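Local coordinates for Low molecular weight phosphotyrosine phosphatase family protein (PDB 5GOT), which probably removes phosphate from phosphotyrosine in proteins, as a low molecular weight protein tyrosine phosphatase, at residues M1-F6 with F76-Y81; E34-S39 with C67-T72; Y106-G111 with Q127-G132. One frame throughout, in Å; residues are numbered along the deposited sequence.

Contact 1: M1-F6 with F76-Y81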
# COMPACT_ATOMS: atom_id res chain seq x y z
N MET A 1 -16.63 2.75 -7.06
CA MET A 1 -15.20 2.94 -6.91
C MET A 1 -14.66 2.30 -5.63
O MET A 1 -14.96 2.76 -4.52
CB MET A 1 -14.85 4.42 -6.92
CG MET A 1 -13.39 4.70 -6.68
SD MET A 1 -12.59 5.38 -8.14
CE MET A 1 -13.39 6.99 -8.25
N LYS A 2 -13.86 1.25 -5.78
CA LYS A 2 -13.21 0.64 -4.63
C LYS A 2 -12.12 1.57 -4.10
O LYS A 2 -11.42 2.22 -4.87
CB LYS A 2 -12.63 -0.72 -5.02
CG LYS A 2 -13.70 -1.72 -5.48
CD LYS A 2 -13.08 -3.06 -5.86
CE LYS A 2 -14.12 -4.20 -5.87
NZ LYS A 2 -15.18 -4.01 -6.90
N LYS A 3 -12.02 1.64 -2.77
CA LYS A 3 -11.07 2.51 -2.08
C LYS A 3 -10.07 1.64 -1.33
O LYS A 3 -10.43 0.90 -0.42
CB LYS A 3 -11.80 3.46 -1.11
CG LYS A 3 -12.94 4.25 -1.73
CD LYS A 3 -14.00 4.60 -0.67
CE LYS A 3 -15.37 4.87 -1.29
NZ LYS A 3 -15.45 6.25 -1.87
N VAL A 4 -8.80 1.74 -1.72
CA VAL A 4 -7.77 0.85 -1.20
C VAL A 4 -6.72 1.68 -0.48
O VAL A 4 -6.30 2.73 -0.99
CB VAL A 4 -7.14 0.03 -2.34
CG1 VAL A 4 -5.94 -0.76 -1.80
CG2 VAL A 4 -8.18 -0.89 -2.96
N CYS A 5 -6.29 1.22 0.69
CA CYS A 5 -5.24 1.89 1.46
C CYS A 5 -4.19 0.88 1.88
O CYS A 5 -4.48 -0.03 2.66
CB CYS A 5 -5.83 2.55 2.71
SG CYS A 5 -4.62 3.55 3.61
N PHE A 6 -2.96 1.04 1.39
CA PHE A 6 -1.85 0.20 1.83
C PHE A 6 -1.22 0.80 3.07
O PHE A 6 -1.12 2.02 3.21
CB PHE A 6 -0.78 0.07 0.74
CG PHE A 6 -1.31 -0.50 -0.54
CD1 PHE A 6 -1.47 -1.87 -0.69
CD2 PHE A 6 -1.66 0.34 -1.59
CE1 PHE A 6 -1.97 -2.39 -1.86
CE2 PHE A 6 -2.16 -0.17 -2.77
CZ PHE A 6 -2.31 -1.54 -2.91
N PHE A 76 -10.58 4.30 8.54
CA PHE A 76 -11.17 2.98 8.76
C PHE A 76 -12.62 2.92 8.28
O PHE A 76 -13.09 1.86 7.86
CB PHE A 76 -11.10 2.58 10.23
CG PHE A 76 -9.76 2.09 10.68
CD1 PHE A 76 -9.35 0.79 10.41
CD2 PHE A 76 -8.91 2.92 11.40
CE1 PHE A 76 -8.11 0.33 10.85
CE2 PHE A 76 -7.67 2.47 11.83
CZ PHE A 76 -7.27 1.17 11.56
N ASN A 77 -13.34 4.05 8.34
CA ASN A 77 -14.72 4.10 7.87
C ASN A 77 -14.81 4.24 6.36
O ASN A 77 -15.71 3.67 5.74
CB ASN A 77 -15.47 5.26 8.54
CG ASN A 77 -15.99 4.90 9.91
OD1 ASN A 77 -17.09 4.38 10.05
ND2 ASN A 77 -15.18 5.18 10.94
N THR A 78 -13.89 5.00 5.77
CA THR A 78 -13.98 5.35 4.36
C THR A 78 -13.43 4.26 3.44
O THR A 78 -14.01 3.97 2.39
CB THR A 78 -13.24 6.66 4.11
OG1 THR A 78 -13.64 7.63 5.09
CG2 THR A 78 -13.54 7.19 2.70
N PHE A 79 -12.29 3.66 3.78
CA PHE A 79 -11.66 2.73 2.85
C PHE A 79 -12.39 1.40 2.84
O PHE A 79 -12.91 0.93 3.85
CB PHE A 79 -10.18 2.54 3.20
CG PHE A 79 -9.32 3.71 2.81
CD1 PHE A 79 -8.96 3.93 1.49
CD2 PHE A 79 -8.89 4.61 3.77
CE1 PHE A 79 -8.18 5.03 1.12
CE2 PHE A 79 -8.12 5.72 3.41
CZ PHE A 79 -7.76 5.92 2.09
N ASP A 80 -12.47 0.80 1.65
CA ASP A 80 -13.04 -0.53 1.51
C ASP A 80 -12.05 -1.63 1.85
O ASP A 80 -12.43 -2.67 2.38
CB ASP A 80 -13.55 -0.72 0.08
CG ASP A 80 -14.61 0.31 -0.29
OD1 ASP A 80 -15.49 0.57 0.55
OD2 ASP A 80 -14.54 0.84 -1.42
N TYR A 81 -10.77 -1.42 1.53
CA TYR A 81 -9.75 -2.42 1.75
C TYR A 81 -8.54 -1.73 2.35
O TYR A 81 -8.02 -0.77 1.78
CB TYR A 81 -9.37 -3.12 0.44
CG TYR A 81 -10.55 -3.65 -0.34
CD1 TYR A 81 -11.24 -2.84 -1.23
CD2 TYR A 81 -10.98 -4.96 -0.18
CE1 TYR A 81 -12.33 -3.31 -1.95
CE2 TYR A 81 -12.07 -5.45 -0.89
CZ TYR A 81 -12.74 -4.62 -1.77
OH TYR A 81 -13.82 -5.09 -2.48
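V4 and Y81 form a parallel beta bridge at the point where strand 81-84 joins strand 2-8 in the parallel sheet of the low molecular weight phosphatase fold. Two backbone bonds define it: Y81 N donates to K3 O at 3.0 Å, and C5 N donates to Y81 O at 2.9 Å. K3 O also accepts from D80 N at 2.9 Å, in a more bent bond (132° at the hydrogen); one carbonyl thus holds two successive amides of the arriving chain. D80 returns a bond through its side chain, OD2 taking K3 N at 3.0 Å on its anti side, 31° out of the carboxylate plane. Backbone and carboxylate of D80 therefore both hold K3, and the charged end K3 NZ stays apart from the acid.

The other main feature is the F79 ring. C5 CB stands over the middle of one face, 3.5 Å from the F79 centroid, a CH-pi contact. C5 SG, placed anti to its own backbone N (chi1 -174°), lies over the same ring, 4.3 Å from the F79 centroid, as a sulfur-aromatic contact. The edge of that ring meets K3 C. At the level of side chains, Y81 meets V4 and K2 obliquely: V4 CG2 is 4.0 Å from Y81 CD1, and the lysine chain of K2 runs past the phenol, its CE 3.5 Å from Y81 OH.

F79 is where the chain leaves helix 73-78, and the contact thus spans the turn from that helix into the sheet. V4 and Y81 face helix 122-140, both touching L140, whereas C5 and F79 reach strand 31-37 through R36 and M32.

Contact 2: E34-S39 with C67-T72; sequences ESRATS and CSKQIT
K69 lays its aliphatic chain over one face of the R36 guanidinium, with K69 CD 3.8 Å above the plane and over its centre. The two side chains run side by side and point the same way; K69 gets there fully extended from a CG anti to the backbone N (chi1 -179°). At the guanidinium edge, in plane, E34 OE2 takes both terminal nitrogens, R36 NH2 at 2.7 Å and R36 NH1 at 2.9 Å, an end-on salt bridge to one oxygen. NH1 also gives a hydrogen bond to S35 O, and NE a salt bridge to D75, so three acidic or carbonyl partners fix the rotation of the group. The acids around it probably temper the nearness of the K69 ammonium.

The flat amide of Q70 is used differently: NE2 donates to T38 O at 2.8 Å, within the amide plane but 36° out of the carbonyl plane of T38.

The backbones meet in a single bridge, A37 with Q70, at the end of strand 31-37, where the loop before helix 73-78 crosses almost at right angles. A37 N donates to K69 O at 2.8 Å, and I71 N to A37 O at 2.9 Å. I71 CB packs on R36 CB.

A water lies between the segments, donating to S68 OG at 2.7 Å and to S39 O at 3.0 Å. S68 OG is hydrogen-bonded to G10 O and S39 OG to L9 O, both in the CX5R phosphate-binding P-loop expected of this family after strand 2-8, while K69 N bonds to N11 OD1.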
# COMPACT_ATOMS: atom_id res chain seq x y z
N GLU A 34 -4.60 5.03 -1.74
CA GLU A 34 -3.82 5.86 -0.83
C GLU A 34 -2.97 4.94 0.04
O GLU A 34 -3.03 3.71 -0.09
CB GLU A 34 -4.72 6.77 0.01
CG GLU A 34 -5.40 7.87 -0.82
CD GLU A 34 -5.97 8.98 0.03
OE1 GLU A 34 -6.90 9.68 -0.42
OE2 GLU A 34 -5.48 9.15 1.17
N SER A 35 -2.16 5.53 0.92
CA SER A 35 -1.37 4.75 1.86
C SER A 35 -1.27 5.50 3.18
O SER A 35 -1.43 6.72 3.25
CB SER A 35 0.03 4.42 1.31
OG SER A 35 0.81 5.60 1.05
N ARG A 36 -1.01 4.74 4.25
CA ARG A 36 -0.97 5.29 5.60
C ARG A 36 0.03 4.52 6.45
O ARG A 36 0.51 3.44 6.07
CB ARG A 36 -2.34 5.23 6.28
CG ARG A 36 -3.43 6.04 5.63
CD ARG A 36 -3.38 7.53 5.99
NE ARG A 36 -4.59 8.17 5.51
CZ ARG A 36 -4.77 8.55 4.25
NH1 ARG A 36 -3.79 8.40 3.35
NH2 ARG A 36 -5.92 9.10 3.88
N ALA A 37 0.29 5.07 7.63
CA ALA A 37 1.15 4.47 8.65
C ALA A 37 0.30 3.99 9.82
O ALA A 37 -0.71 4.60 10.15
CB ALA A 37 2.18 5.47 9.17
N THR A 38 0.74 2.91 10.47
CA THR A 38 0.08 2.57 11.74
C THR A 38 0.52 3.49 12.86
O THR A 38 -0.25 3.74 13.80
CB THR A 38 0.35 1.11 12.15
OG1 THR A 38 1.75 0.92 12.41
CG2 THR A 38 -0.08 0.16 11.05
N SER A 39 1.74 4.02 12.79
CA SER A 39 2.33 4.83 13.86
C SER A 39 2.46 6.29 13.44
O SER A 39 2.21 6.67 12.30
CB SER A 39 3.72 4.32 14.23
OG SER A 39 4.66 4.80 13.28
N CYS A 67 3.64 12.56 1.88
CA CYS A 67 4.27 12.50 3.19
C CYS A 67 3.59 11.42 4.03
O CYS A 67 2.43 11.08 3.81
CB CYS A 67 4.17 13.86 3.92
SG CYS A 67 5.14 15.20 3.11
N SER A 68 4.34 10.90 4.99
CA SER A 68 3.83 9.89 5.90
C SER A 68 2.62 10.43 6.66
O SER A 68 2.67 11.53 7.22
CB SER A 68 4.92 9.48 6.89
OG SER A 68 4.40 8.60 7.87
N LYS A 69 1.53 9.66 6.66
CA LYS A 69 0.28 10.05 7.31
C LYS A 69 -0.27 8.86 8.08
O LYS A 69 -0.43 7.77 7.51
CB LYS A 69 -0.73 10.56 6.27
CG LYS A 69 -2.08 11.04 6.85
CD LYS A 69 -2.96 11.69 5.78
CE LYS A 69 -4.41 11.92 6.32
NZ LYS A 69 -5.28 12.78 5.42
N GLN A 70 -0.53 9.06 9.37
CA GLN A 70 -1.06 7.98 10.20
C GLN A 70 -2.53 7.76 9.88
O GLN A 70 -3.28 8.71 9.62
CB GLN A 70 -0.87 8.29 11.68
CG GLN A 70 -1.26 7.14 12.60
CD GLN A 70 -0.94 7.39 14.07
OE1 GLN A 70 -1.00 8.52 14.56
NE2 GLN A 70 -0.61 6.32 14.79
N ILE A 71 -2.93 6.48 9.87
CA ILE A 71 -4.32 6.13 9.55
C ILE A 71 -5.24 6.65 10.65
O ILE A 71 -4.88 6.65 11.84
CB ILE A 71 -4.44 4.60 9.36
CG1 ILE A 71 -5.82 4.24 8.79
CG2 ILE A 71 -4.17 3.87 10.66
CD1 ILE A 71 -5.91 2.83 8.24
N THR A 72 -6.42 7.11 10.26
CA THR A 72 -7.36 7.75 11.19
C THR A 72 -8.67 6.98 11.25
O THR A 72 -8.97 6.14 10.40
CB THR A 72 -7.65 9.20 10.78
OG1 THR A 72 -8.34 9.23 9.53
CG2 THR A 72 -6.35 10.02 10.67
O HOH W 1 4.25 7.99 10.54

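Contact 3: Y106-G111 with Q127-G132; sequences YLFREG and QLVRKG
F108 drives the edge of its ring into the backbone of helix 122-140, the tightly packed part of this contact. F108 CZ is 3.5 Å from V129 O and F108 CE2 is 3.8 Å from L128 O, both oxygens lying near the ring plane at its rim. The ring also nears G132, where the helix presents backbone without a side chain: F108 CE2 is 3.8 Å from G132 CA. The ring reaches the helix because CG lies anti to the backbone N (chi1 -179°). W136, one turn further along the helix, meets the F108 ring and bonds F108 O through NE1, and A18 of helix 14-23 adds to the cover.

The looser side is R109 with L128, both partly exposed. L128 CD2 sits over the centre of one guanidinium face, 3.9 Å from R109 CZ, and NH1 is held by G112 O.

No hydrogen bond crosses between the segments. Between these two the attachment therefore rests on van der Waals contact, the polar tie to the helix coming from W136 beyond them, possibly with a weak electrostatic gain where slightly positive ring hydrogens face helix carbonyl oxygens, one of which, L128 O, already accepts from G132 N.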
# COMPACT_ATOMS: atom_id res chain seq x y z
N TYR A 106 -6.50 -6.70 5.39
CA TYR A 106 -5.89 -7.77 4.62
C TYR A 106 -4.37 -7.71 4.73
O TYR A 106 -3.78 -6.65 4.93
CB TYR A 106 -6.23 -7.68 3.12
CG TYR A 106 -7.70 -7.76 2.75
CD1 TYR A 106 -8.54 -6.66 2.91
CD2 TYR A 106 -8.24 -8.91 2.18
CE1 TYR A 106 -9.88 -6.71 2.56
CE2 TYR A 106 -9.59 -8.98 1.81
CZ TYR A 106 -10.40 -7.87 2.00
OH TYR A 106 -11.73 -7.88 1.65
N LEU A 107 -3.74 -8.86 4.55
CA LEU A 107 -2.29 -8.94 4.39
C LEU A 107 -1.94 -8.79 2.91
O LEU A 107 -2.52 -9.47 2.06
CB LEU A 107 -1.76 -10.27 4.93
CG LEU A 107 -0.25 -10.46 4.85
CD1 LEU A 107 0.46 -9.43 5.71
CD2 LEU A 107 0.12 -11.87 5.29
N PHE A 108 -0.97 -7.91 2.61
CA PHE A 108 -0.61 -7.63 1.23
C PHE A 108 -0.27 -8.89 0.44
O PHE A 108 -0.68 -9.03 -0.72
CB PHE A 108 0.57 -6.65 1.17
CG PHE A 108 0.98 -6.28 -0.22
CD1 PHE A 108 0.31 -5.27 -0.91
CD2 PHE A 108 2.05 -6.93 -0.84
CE1 PHE A 108 0.69 -4.92 -2.20
CE2 PHE A 108 2.43 -6.58 -2.12
CZ PHE A 108 1.74 -5.58 -2.81
N ARG A 109 0.50 -9.81 1.02
CA ARG A 109 0.83 -11.06 0.36
C ARG A 109 1.18 -12.08 1.43
O ARG A 109 1.81 -11.76 2.43
CB ARG A 109 1.98 -10.89 -0.65
CG ARG A 109 3.35 -10.68 -0.02
CD ARG A 109 4.46 -10.51 -1.08
NE ARG A 109 4.61 -11.66 -1.97
CZ ARG A 109 5.38 -12.71 -1.71
NH1 ARG A 109 6.07 -12.77 -0.58
NH2 ARG A 109 5.46 -13.72 -2.58
N GLU A 110 0.74 -13.32 1.21
CA GLU A 110 1.02 -14.37 2.18
C GLU A 110 2.53 -14.57 2.31
O GLU A 110 3.26 -14.58 1.32
CB GLU A 110 0.33 -15.67 1.75
CG GLU A 110 -1.19 -15.55 1.83
CD GLU A 110 -1.66 -15.27 3.25
OE1 GLU A 110 -1.37 -16.10 4.14
OE2 GLU A 110 -2.29 -14.21 3.49
N GLY A 111 2.99 -14.72 3.56
CA GLY A 111 4.41 -14.69 3.86
C GLY A 111 4.97 -13.29 4.10
O GLY A 111 5.80 -13.09 5.00
N GLN A 127 10.03 -5.81 -6.69
CA GLN A 127 9.55 -6.99 -7.41
C GLN A 127 8.37 -7.64 -6.69
O GLN A 127 7.40 -8.07 -7.33
CB GLN A 127 10.68 -8.01 -7.60
CG GLN A 127 11.89 -7.50 -8.40
CD GLN A 127 11.53 -7.05 -9.81
OE1 GLN A 127 10.52 -7.48 -10.39
NE2 GLN A 127 12.37 -6.20 -10.39
N LEU A 128 8.43 -7.72 -5.36
CA LEU A 128 7.33 -8.34 -4.61
C LEU A 128 6.10 -7.45 -4.56
O LEU A 128 4.96 -7.95 -4.56
CB LEU A 128 7.80 -8.69 -3.20
CG LEU A 128 8.88 -9.77 -3.27
CD1 LEU A 128 9.57 -9.95 -1.94
CD2 LEU A 128 8.26 -11.07 -3.75
N VAL A 129 6.29 -6.13 -4.49
CA VAL A 129 5.16 -5.21 -4.48
C VAL A 129 4.49 -5.22 -5.84
O VAL A 129 3.25 -5.19 -5.95
CB VAL A 129 5.65 -3.80 -4.10
CG1 VAL A 129 4.62 -2.75 -4.51
CG2 VAL A 129 5.93 -3.75 -2.63
N ARG A 130 5.30 -5.26 -6.89
CA ARG A 130 4.80 -5.26 -8.26
C ARG A 130 3.97 -6.51 -8.55
O ARG A 130 2.90 -6.42 -9.17
CB ARG A 130 6.00 -5.13 -9.21
CG ARG A 130 5.74 -5.38 -10.69
CD ARG A 130 5.11 -4.18 -11.29
NE ARG A 130 4.52 -4.47 -12.61
CZ ARG A 130 3.89 -3.55 -13.35
NH1 ARG A 130 3.38 -3.92 -14.52
NH2 ARG A 130 3.78 -2.29 -12.90
N LYS A 131 4.43 -7.67 -8.08
CA LYS A 131 3.66 -8.90 -8.25
C LYS A 131 2.41 -8.91 -7.38
O LYS A 131 1.34 -9.34 -7.82
CB LYS A 131 4.54 -10.12 -7.95
CG LYS A 131 5.71 -10.30 -8.92
CD LYS A 131 6.41 -11.66 -8.79
CE LYS A 131 7.22 -11.79 -7.50
NZ LYS A 131 7.92 -13.11 -7.38
N GLY A 132 2.53 -8.45 -6.13
CA GLY A 132 1.38 -8.41 -5.24
C GLY A 132 0.32 -7.43 -5.70
O GLY A 132 -0.88 -7.66 -5.50

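From the N terminus, strand 2-8 is the common reference. Contact 1 closes the longest loop, bringing residues 76-81 back to it. Wholly within that loop, contact 2 closes a shorter one of 27 residues, tying the end of strand 31-37 to the segment that leads into helix 73-78. The two touch through the sheet, with F6 O probably hydrogen-bonded to R36 N at 2.9 Å. Contact 3 opens only after contact 1 has closed; its loop, the shortest at 15 residues, joins the turn just after strand 105-107 to helix 122-140. It meets contact 1 through Y81 against Y106 and F6 against F108, whereas contacts 2 and 3 lie on opposite sides of the chain's centre.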